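PDB 2IM9: DUF1460 domain-containing protein from Legionella pneumophila subsp. pneumophila, which is of unknown function but has an N-acetylmuramoyl-L-alanine amidase-like domain of the papain-like peptidase clan and may cleave amide bonds of peptidoglycan. Local coordinates for residues S217-I222 against L264-L269; I247-P252 against L279-A284. All coordinates share one frame; numbering follows the deposited sequence.

How the interactions relate
From the N terminus the four segments come as 217-222, 247-252, 264-269 and 279-284, and the two contacts use them alternately, so they cross without nesting. Interaction 1 closes a loop of 41 residues, and interaction 2 one of 26. Neither joins adjacent strands. In the curled antiparallel sheet the order runs 214-223, 311-317, 246-254, 264-275, 278-285; interaction 1 thus reaches past two strands and interaction 2 past one. Segments 247-252 and 264-269, one from each contact, are direct neighbours: Arg251 N lies 2.8 Å from Asp265 O, and Ile249 N the same distance from His268 O, both probable hydrogen bonds. With the centres about 10 Å apart, both contacts tie together the same sheet.

Interaction 1. Residues S217-I222 against L264-L269; sequences SNVPYI and LDISHL
Asp265 meets Ser217 through a short hydrogen bond, 2.6 Å from Ser217 OG to Asp265 OD2, with the serine hydroxyl as donor. The hydroxyl reaches OD2 on the anti side of the carboxylate and only 20° out of its plane. Asp265 has CG between its backbone N and carbonyl carbon (chi1 43°), which carries the carboxylate across to the other segment. The carboxylate oxygen sits beside the CB-OG bond, Asp265 OD2 being 3.0 Å from Ser217 CB as well. Val219 CG2 lies 3.6 Å from Asp265 OD2, the Val219 and Asp265 side chains crossing at about a right angle. A second bond, to Ser138 OG, grips OD2, while Ser217 OG is further tied to the backbone N of Ala172; both buried polar atoms therefore have two partners. One residue on, Ile266 adds a looser apolar touch, its CD1 4.5 Å from Val219 CG1. No backbone bond links the segments; a buried serine-aspartate pair instead joins non-adjacent strands of the amidase-like domain's curled antiparallel sheet. Strands 311-317 and 246-254 come between them in that sheet, and helix 137-147 lies alongside, touching both segments through Ser138 and Thr137.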
ATOM      1  N   SER A 217      -6.033  15.829  -1.255  1.00 14.49           N
ATOM      2  CA  SER A 217      -5.878  14.753  -2.216  1.00 14.30           C
ATOM      3  C   SER A 217      -6.864  14.917  -3.374  1.00 14.52           C
ATOM      4  O   SER A 217      -7.841  15.681  -3.283  1.00 14.46           O
ATOM      5  CB  SER A 217      -6.044  13.392  -1.542  1.00 14.22           C
ATOM      6  OG  SER A 217      -7.387  13.183  -1.161  1.00 14.52           O
ATOM      7  N   ASN A 218      -6.601  14.201  -4.466  1.00 15.21           N
ATOM      8  CA  ASN A 218      -7.521  14.170  -5.608  1.00 15.53           C
ATOM      9  C   ASN A 218      -7.458  12.747  -6.176  1.00 15.51           C
ATOM     10  O   ASN A 218      -6.625  12.418  -7.049  1.00 17.35           O
ATOM     11  CB  ASN A 218      -7.155  15.222  -6.663  1.00 16.41           C
ATOM     12  CG  ASN A 218      -8.355  15.642  -7.525  1.00 18.06           C
ATOM     13  OD1 ASN A 218      -9.502  15.659  -7.054  1.00 21.62           O
ATOM     14  ND2 ASN A 218      -8.086  16.036  -8.764  1.00 19.13           N
ATOM     15  N   VAL A 219      -8.317  11.891  -5.640  1.00 14.66           N
ATOM     16  CA  VAL A 219      -8.189  10.458  -5.882  1.00 14.87           C
ATOM     17  C   VAL A 219      -9.355   9.979  -6.730  1.00 14.54           C
ATOM     18  O   VAL A 219     -10.490   9.922  -6.237  1.00 14.88           O
ATOM     19  CB  VAL A 219      -8.197   9.661  -4.565  1.00 14.27           C
ATOM     20  CG1 VAL A 219      -8.057   8.148  -4.861  1.00 15.45           C
ATOM     21  CG2 VAL A 219      -7.060  10.160  -3.620  1.00 15.17           C
ATOM     22  N   PRO A 220      -9.079   9.593  -7.993  1.00 15.23           N
ATOM     23  CA  PRO A 220     -10.188   9.054  -8.783  1.00 14.87           C
ATOM     24  C   PRO A 220     -10.719   7.762  -8.178  1.00 14.50           C
ATOM     25  O   PRO A 220      -9.942   6.975  -7.601  1.00 14.23           O
ATOM     26  CB  PRO A 220      -9.545   8.780 -10.150  1.00 15.80           C
ATOM     27  CG  PRO A 220      -8.356   9.712 -10.192  1.00 16.57           C
ATOM     28  CD  PRO A 220      -7.831   9.650  -8.783  1.00 15.38           C
ATOM     29  N   TYR A 221     -12.021   7.533  -8.291  1.00 13.67           N
ATOM     30  CA  TYR A 221     -12.565   6.231  -7.875  1.00 14.21           C
ATOM     31  C   TYR A 221     -13.780   5.867  -8.699  1.00 14.33           C
ATOM     32  O   TYR A 221     -14.549   6.748  -9.132  1.00 13.91           O
ATOM     33  CB  TYR A 221     -12.875   6.165  -6.361  1.00 14.24           C
ATOM     34  CG  TYR A 221     -14.073   6.983  -5.909  1.00 14.54           C
ATOM     35  CD1 TYR A 221     -15.318   6.374  -5.692  1.00 15.32           C
ATOM     36  CD2 TYR A 221     -13.965   8.361  -5.683  1.00 13.62           C
ATOM     37  CE1 TYR A 221     -16.429   7.117  -5.256  1.00 16.02           C
ATOM     38  CE2 TYR A 221     -15.102   9.119  -5.278  1.00 15.70           C
ATOM     39  CZ  TYR A 221     -16.306   8.485  -5.062  1.00 16.23           C
ATOM     40  OH  TYR A 221     -17.406   9.223  -4.640  1.00 17.96           O
ATOM     41  N   ILE A 222     -13.919   4.562  -8.937  1.00 14.62           N
ATOM     42  CA  ILE A 222     -15.123   4.038  -9.571  1.00 14.71           C
ATOM     43  C   ILE A 222     -16.093   3.776  -8.438  1.00 14.72           C
ATOM     44  O   ILE A 222     -15.799   2.991  -7.532  1.00 13.74           O
ATOM     45  CB  ILE A 222     -14.852   2.724 -10.293  1.00 15.04           C
ATOM     46  CG1 ILE A 222     -13.780   2.906 -11.374  1.00 16.30           C
ATOM     47  CG2 ILE A 222     -16.128   2.207 -10.986  1.00 16.63           C
ATOM     48  CD1 ILE A 222     -13.321   1.585 -11.936  1.00 21.38           C
ATOM     49  N   LEU A 264      -9.056  11.490   6.028  1.00 16.48           N
ATOM     50  CA  LEU A 264      -8.355  10.483   5.255  1.00 17.38           C
ATOM     51  C   LEU A 264      -9.208  10.026   4.073  1.00 17.67           C
ATOM     52  O   LEU A 264     -10.433  10.263   4.040  1.00 18.06           O
ATOM     53  CB  LEU A 264      -7.996   9.292   6.151  1.00 16.95           C
ATOM     54  CG  LEU A 264      -6.908   8.325   5.659  1.00 17.31           C
ATOM     55  CD1 LEU A 264      -5.611   9.047   5.209  1.00 17.44           C
ATOM     56  CD2 LEU A 264      -6.618   7.336   6.775  1.00 19.03           C
ATOM     57  N   ASP A 265      -8.571   9.392   3.096  1.00 16.71           N
ATOM     58  CA  ASP A 265      -9.260   9.044   1.849  1.00 16.29           C
ATOM     59  C   ASP A 265      -9.194   7.566   1.444  1.00 16.78           C
ATOM     60  O   ASP A 265     -10.035   7.105   0.667  1.00 17.45           O
ATOM     61  CB  ASP A 265      -8.721   9.901   0.689  1.00 16.37           C
ATOM     62  CG  ASP A 265      -7.183  10.034   0.700  1.00 17.38           C
ATOM     63  OD1 ASP A 265      -6.502   9.314   1.481  1.00 16.98           O
ATOM     64  OD2 ASP A 265      -6.667  10.882  -0.070  1.00 17.85           O
ATOM     65  N   ILE A 266      -8.173   6.852   1.915  1.00 16.78           N
ATOM     66  CA  ILE A 266      -7.900   5.472   1.478  1.00 17.46           C
ATOM     67  C   ILE A 266      -7.687   4.571   2.700  1.00 17.53           C
ATOM     68  O   ILE A 266      -6.864   4.890   3.573  1.00 17.78           O
ATOM     69  CB  ILE A 266      -6.667   5.405   0.533  1.00 17.53           C
ATOM     70  CG1 ILE A 266      -6.866   6.317  -0.695  1.00 17.09           C
ATOM     71  CG2 ILE A 266      -6.353   3.944   0.151  1.00 18.01           C
ATOM     72  CD1 ILE A 266      -5.632   6.371  -1.564  1.00 16.90           C
ATOM     73  N   SER A 267      -8.410   3.448   2.762  1.00 17.21           N
ATOM     74  CA  SER A 267      -8.473   2.648   3.999  1.00 17.56           C
ATOM     75  C   SER A 267      -7.796   1.286   3.868  1.00 17.24           C
ATOM     76  O   SER A 267      -7.476   0.634   4.886  1.00 18.12           O
ATOM     77  CB  SER A 267      -9.935   2.452   4.420  1.00 18.18           C
ATOM     78  OG  SER A 267     -10.703   1.907   3.354  1.00 18.76           O
ATOM     79  N   HIS A 268      -7.549   0.857   2.632  1.00 15.72           N
ATOM     80  CA  HIS A 268      -7.008  -0.477   2.369  1.00 15.24           C
ATOM     81  C   HIS A 268      -6.543  -0.595   0.919  1.00 15.26           C
ATOM     82  O   HIS A 268      -6.924   0.206   0.056  1.00 15.20           O
ATOM     83  CB  HIS A 268      -8.091  -1.543   2.658  1.00 15.69           C
ATOM     84  CG  HIS A 268      -7.570  -2.941   2.725  1.00 16.72           C
ATOM     85  ND1 HIS A 268      -8.188  -4.000   2.092  1.00 21.56           N
ATOM     86  CD2 HIS A 268      -6.497  -3.461   3.367  1.00 17.71           C
ATOM     87  CE1 HIS A 268      -7.505  -5.112   2.326  1.00 17.97           C
ATOM     88  NE2 HIS A 268      -6.479  -4.812   3.101  1.00 21.97           N
ATOM     89  N   LEU A 269      -5.687  -1.580   0.668  1.00 14.60           N
ATOM     90  CA  LEU A 269      -5.239  -1.856  -0.698  1.00 15.35           C
ATOM     91  C   LEU A 269      -4.722  -3.261  -0.872  1.00 15.17           C
ATOM     92  O   LEU A 269      -4.469  -3.970   0.105  1.00 15.43           O
ATOM     93  CB  LEU A 269      -4.224  -0.814  -1.193  1.00 16.24           C
ATOM     94  CG  LEU A 269      -2.795  -0.862  -0.641  1.00 18.14           C
ATOM     95  CD1 LEU A 269      -1.906   0.018  -1.510  1.00 17.46           C
ATOM     96  CD2 LEU A 269      -2.773  -0.342   0.753  1.00 21.91           C
TER

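Interaction 2. Residues I247-P252 against L279-A284; sequences IEIIRP and LFFRQA
Ile247 and Ile249 share one aromatic partner, Phe281; the side-chain contact is apolar, and no hydrogen bond passes between the segments. Ile247 carries most of it. Its CB lies 3.8 Å from Phe281 CE1, its CG2 sits 4.1 Å from that same carbon, and its CD1 is 4.0 Å from Phe281 CD1, so that both branches lie obliquely beside the CD1-CE1 side of the ring, displaced to one side of its plane. Ile249 reaches further round, its CD1 4.2 Å from Phe281 CZ. Both isoleucines approach the ring obliquely. Phe281 itself is extended from its strand, CG anti to the backbone N (chi1 -175°), which swings the ring over to the isoleucines although its CB does not point directly at them.

A CH-pi contact within segment 279-284 covers one face of the ring, from the opposite side of the ring plane to the isoleucines. Gln283 CG rests over the centre of that Phe281 face, 3.3 Å above the plane, a close approach.

The one side-chain hydrogen bond here lies within segment 279-284. Gln283 NE2 donates to Phe281 O at 3.2 Å and nearly straight, 163° at the hydrogen; it comes from above the carbonyl plane, 54° out of it, while the acceptor lies close to the glutamine's own amide plane.

Between the two segments runs strand 264-275, whose Gly270 bonds to the backbone of Ile247. The CA atoms of Ile247 and Phe281 are 7.9 Å apart, shorter than two usual strand spacings, in keeping with a curled sheet. Tyr299 and Val294 also touch the Phe281 ring.

Chemically, then, dispersion and the hydrophobic effect join these next-but-one strands, whereas the polar bond fixes Gln283, whose CG covers one face of the buried ring.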
ATOM      1  N   ILE A 247      -5.297  -2.237  -6.339  1.00 14.06           N
ATOM      2  CA  ILE A 247      -6.656  -1.746  -6.014  1.00 13.29           C
ATOM      3  C   ILE A 247      -6.643  -1.084  -4.647  1.00 13.19           C
ATOM      4  O   ILE A 247      -6.227  -1.715  -3.669  1.00 13.58           O
ATOM      5  CB  ILE A 247      -7.678  -2.919  -5.948  1.00 13.99           C
ATOM      6  CG1 ILE A 247      -7.782  -3.620  -7.306  1.00 15.90           C
ATOM      7  CG2 ILE A 247      -9.043  -2.415  -5.506  1.00 14.42           C
ATOM      8  CD1 ILE A 247      -8.512  -4.952  -7.195  1.00 22.73           C
ATOM      9  N   GLU A 248      -7.067   0.177  -4.592  1.00 13.00           N
ATOM     10  CA  GLU A 248      -7.203   0.915  -3.329  1.00 13.09           C
ATOM     11  C   GLU A 248      -8.666   1.150  -2.979  1.00 13.02           C
ATOM     12  O   GLU A 248      -9.488   1.477  -3.847  1.00 12.77           O
ATOM     13  CB  GLU A 248      -6.450   2.252  -3.399  1.00 12.90           C
ATOM     14  CG  GLU A 248      -4.948   2.069  -3.553  1.00 13.92           C
ATOM     15  CD  GLU A 248      -4.184   3.327  -3.946  1.00 15.03           C
ATOM     16  OE1 GLU A 248      -4.815   4.376  -4.200  1.00 14.71           O
ATOM     17  OE2 GLU A 248      -2.933   3.249  -3.975  1.00 16.13           O
ATOM     18  N   ILE A 249      -8.981   1.008  -1.695  1.00 12.76           N
ATOM     19  CA  ILE A 249     -10.354   1.146  -1.241  1.00 13.47           C
ATOM     20  C   ILE A 249     -10.564   2.585  -0.774  1.00 13.50           C
ATOM     21  O   ILE A 249      -9.834   3.046   0.104  1.00 14.06           O
ATOM     22  CB  ILE A 249     -10.667   0.142  -0.091  1.00 14.39           C
ATOM     23  CG1 ILE A 249     -10.404  -1.317  -0.519  1.00 13.37           C
ATOM     24  CG2 ILE A 249     -12.091   0.371   0.439  1.00 14.46           C
ATOM     25  CD1 ILE A 249     -11.099  -1.758  -1.814  1.00 13.18           C
ATOM     26  N   ILE A 250     -11.567   3.271  -1.338  1.00 13.04           N
ATOM     27  CA  ILE A 250     -11.692   4.728  -1.213  1.00 13.78           C
ATOM     28  C   ILE A 250     -12.865   5.148  -0.343  1.00 14.75           C
ATOM     29  O   ILE A 250     -13.993   4.667  -0.535  1.00 14.07           O
ATOM     30  CB  ILE A 250     -11.832   5.384  -2.632  1.00 14.06           C
ATOM     31  CG1 ILE A 250     -10.691   4.912  -3.564  1.00 14.50           C
ATOM     32  CG2 ILE A 250     -11.893   6.921  -2.528  1.00 15.29           C
ATOM     33  CD1 ILE A 250      -9.273   5.110  -3.010  1.00 13.98           C
ATOM     34  N   ARG A 251     -12.586   6.043   0.599  1.00 15.38           N
ATOM     35  CA  ARG A 251     -13.589   6.609   1.484  1.00 16.86           C
ATOM     36  C   ARG A 251     -13.523   8.137   1.320  1.00 18.32           C
ATOM     37  O   ARG A 251     -12.718   8.796   1.988  1.00 18.61           O
ATOM     38  CB  ARG A 251     -13.299   6.193   2.920  1.00 16.65           C
ATOM     39  CG  ARG A 251     -13.297   4.685   3.143  1.00 15.72           C
ATOM     40  CD  ARG A 251     -13.365   4.325   4.588  1.00 18.32           C
ATOM     41  NE  ARG A 251     -12.966   2.949   4.826  1.00 18.77           N
ATOM     42  CZ  ARG A 251     -13.417   2.221   5.844  1.00 21.80           C
ATOM     43  NH1 ARG A 251     -14.294   2.748   6.700  1.00 18.83           N
ATOM     44  NH2 ARG A 251     -12.984   0.976   6.013  1.00 20.07           N
ATOM     45  N   PRO A 252     -14.370   8.698   0.425  1.00 19.54           N
ATOM     46  CA  PRO A 252     -14.299  10.117   0.039  1.00 20.83           C
ATOM     47  C   PRO A 252     -14.565  11.084   1.175  1.00 22.75           C
ATOM     48  O   PRO A 252     -14.026  12.191   1.162  1.00 24.07           O
ATOM     49  CB  PRO A 252     -15.410  10.273  -1.009  1.00 21.16           C
ATOM     50  CG  PRO A 252     -15.723   8.897  -1.451  1.00 21.14           C
ATOM     51  CD  PRO A 252     -15.423   7.979  -0.310  1.00 19.33           C
ATOM     52  N   LEU A 279     -12.160 -12.711 -10.833  1.00 17.61           N
ATOM     53  CA  LEU A 279     -11.276 -11.664 -10.318  1.00 16.91           C
ATOM     54  C   LEU A 279     -11.200 -11.708  -8.795  1.00 16.72           C
ATOM     55  O   LEU A 279     -12.229 -11.621  -8.110  1.00 16.07           O
ATOM     56  CB  LEU A 279     -11.745 -10.296 -10.800  1.00 17.29           C
ATOM     57  CG  LEU A 279     -10.943  -9.059 -10.393  1.00 17.70           C
ATOM     58  CD1 LEU A 279      -9.493  -9.187 -10.814  1.00 17.82           C
ATOM     59  CD2 LEU A 279     -11.626  -7.840 -11.032  1.00 17.71           C
ATOM     60  N   PHE A 280      -9.966 -11.801  -8.293  1.00 16.55           N
ATOM     61  CA  PHE A 280      -9.686 -11.842  -6.865  1.00 16.16           C
ATOM     62  C   PHE A 280      -8.976 -10.584  -6.364  1.00 16.07           C
ATOM     63  O   PHE A 280      -8.281  -9.892  -7.112  1.00 15.77           O
ATOM     64  CB  PHE A 280      -8.908 -13.118  -6.497  1.00 16.93           C
ATOM     65  CG  PHE A 280      -9.713 -14.373  -6.710  1.00 17.86           C
ATOM     66  CD1 PHE A 280     -10.483 -14.906  -5.683  1.00 18.13           C
ATOM     67  CD2 PHE A 280      -9.763 -14.968  -7.967  1.00 19.97           C
ATOM     68  CE1 PHE A 280     -11.276 -16.057  -5.904  1.00 20.21           C
ATOM     69  CE2 PHE A 280     -10.535 -16.101  -8.190  1.00 20.75           C
ATOM     70  CZ  PHE A 280     -11.291 -16.643  -7.151  1.00 21.32           C
ATOM     71  N   PHE A 281      -9.204 -10.301  -5.099  1.00 15.70           N
ATOM     72  CA  PHE A 281      -8.535  -9.223  -4.383  1.00 16.30           C
ATOM     73  C   PHE A 281      -7.561  -9.930  -3.457  1.00 16.05           C
ATOM     74  O   PHE A 281      -7.956 -10.621  -2.509  1.00 16.37           O
ATOM     75  CB  PHE A 281      -9.582  -8.416  -3.622  1.00 16.91           C
ATOM     76  CG  PHE A 281      -9.064  -7.197  -2.931  1.00 16.83           C
ATOM     77  CD1 PHE A 281      -8.081  -6.379  -3.513  1.00 17.41           C
ATOM     78  CD2 PHE A 281      -9.644  -6.795  -1.729  1.00 18.59           C
ATOM     79  CE1 PHE A 281      -7.655  -5.213  -2.875  1.00 19.06           C
ATOM     80  CE2 PHE A 281      -9.215  -5.615  -1.089  1.00 20.62           C
ATOM     81  CZ  PHE A 281      -8.222  -4.836  -1.664  1.00 19.10           C
ATOM     82  N   ARG A 282      -6.277  -9.803  -3.775  1.00 15.34           N
ATOM     83  CA  ARG A 282      -5.235 -10.469  -2.997  1.00 15.44           C
ATOM     84  C   ARG A 282      -4.610  -9.446  -2.064  1.00 15.95           C
ATOM     85  O   ARG A 282      -4.054  -8.458  -2.510  1.00 15.91           O
ATOM     86  CB  ARG A 282      -4.186 -11.066  -3.930  1.00 15.67           C
ATOM     87  CG  ARG A 282      -3.076 -11.832  -3.199  1.00 15.78           C
ATOM     88  CD  ARG A 282      -2.225 -12.588  -4.213  1.00 17.01           C
ATOM     89  NE  ARG A 282      -2.941 -13.741  -4.760  1.00 16.51           N
ATOM     90  CZ  ARG A 282      -2.556 -14.402  -5.846  1.00 17.10           C
ATOM     91  NH1 ARG A 282      -1.471 -14.027  -6.515  1.00 18.98           N
ATOM     92  NH2 ARG A 282      -3.266 -15.444  -6.267  1.00 18.50           N
ATOM     93  N   GLN A 283      -4.744  -9.661  -0.756  1.00 16.61           N
ATOM     94  CA  GLN A 283      -4.293  -8.645   0.202  1.00 17.52           C
ATOM     95  C   GLN A 283      -4.026  -9.219   1.571  1.00 17.97           C
ATOM     96  O   GLN A 283      -4.432 -10.340   1.869  1.00 17.47           O
ATOM     97  CB  GLN A 283      -5.266  -7.445   0.316  1.00 18.22           C
ATOM     98  CG  GLN A 283      -6.686  -7.705  -0.088  1.00 21.79           C
ATOM     99  CD  GLN A 283      -7.495  -8.457   0.965  1.00 25.10           C
ATOM    100  OE1 GLN A 283      -7.718  -7.958   2.080  1.00 25.54           O
ATOM    101  NE2 GLN A 283      -7.996  -9.632   0.586  1.00 26.97           N
ATOM    102  N   ALA A 284      -3.293  -8.450   2.367  1.00 17.42           N
ATOM    103  CA  ALA A 284      -3.017  -8.782   3.753  1.00 18.70           C
ATOM    104  C   ALA A 284      -4.201  -8.247   4.539  1.00 19.74           C
ATOM    105  O   ALA A 284      -4.437  -7.026   4.584  1.00 19.28           O
ATOM    106  CB  ALA A 284      -1.704  -8.135   4.201  1.00 18.67           C
TER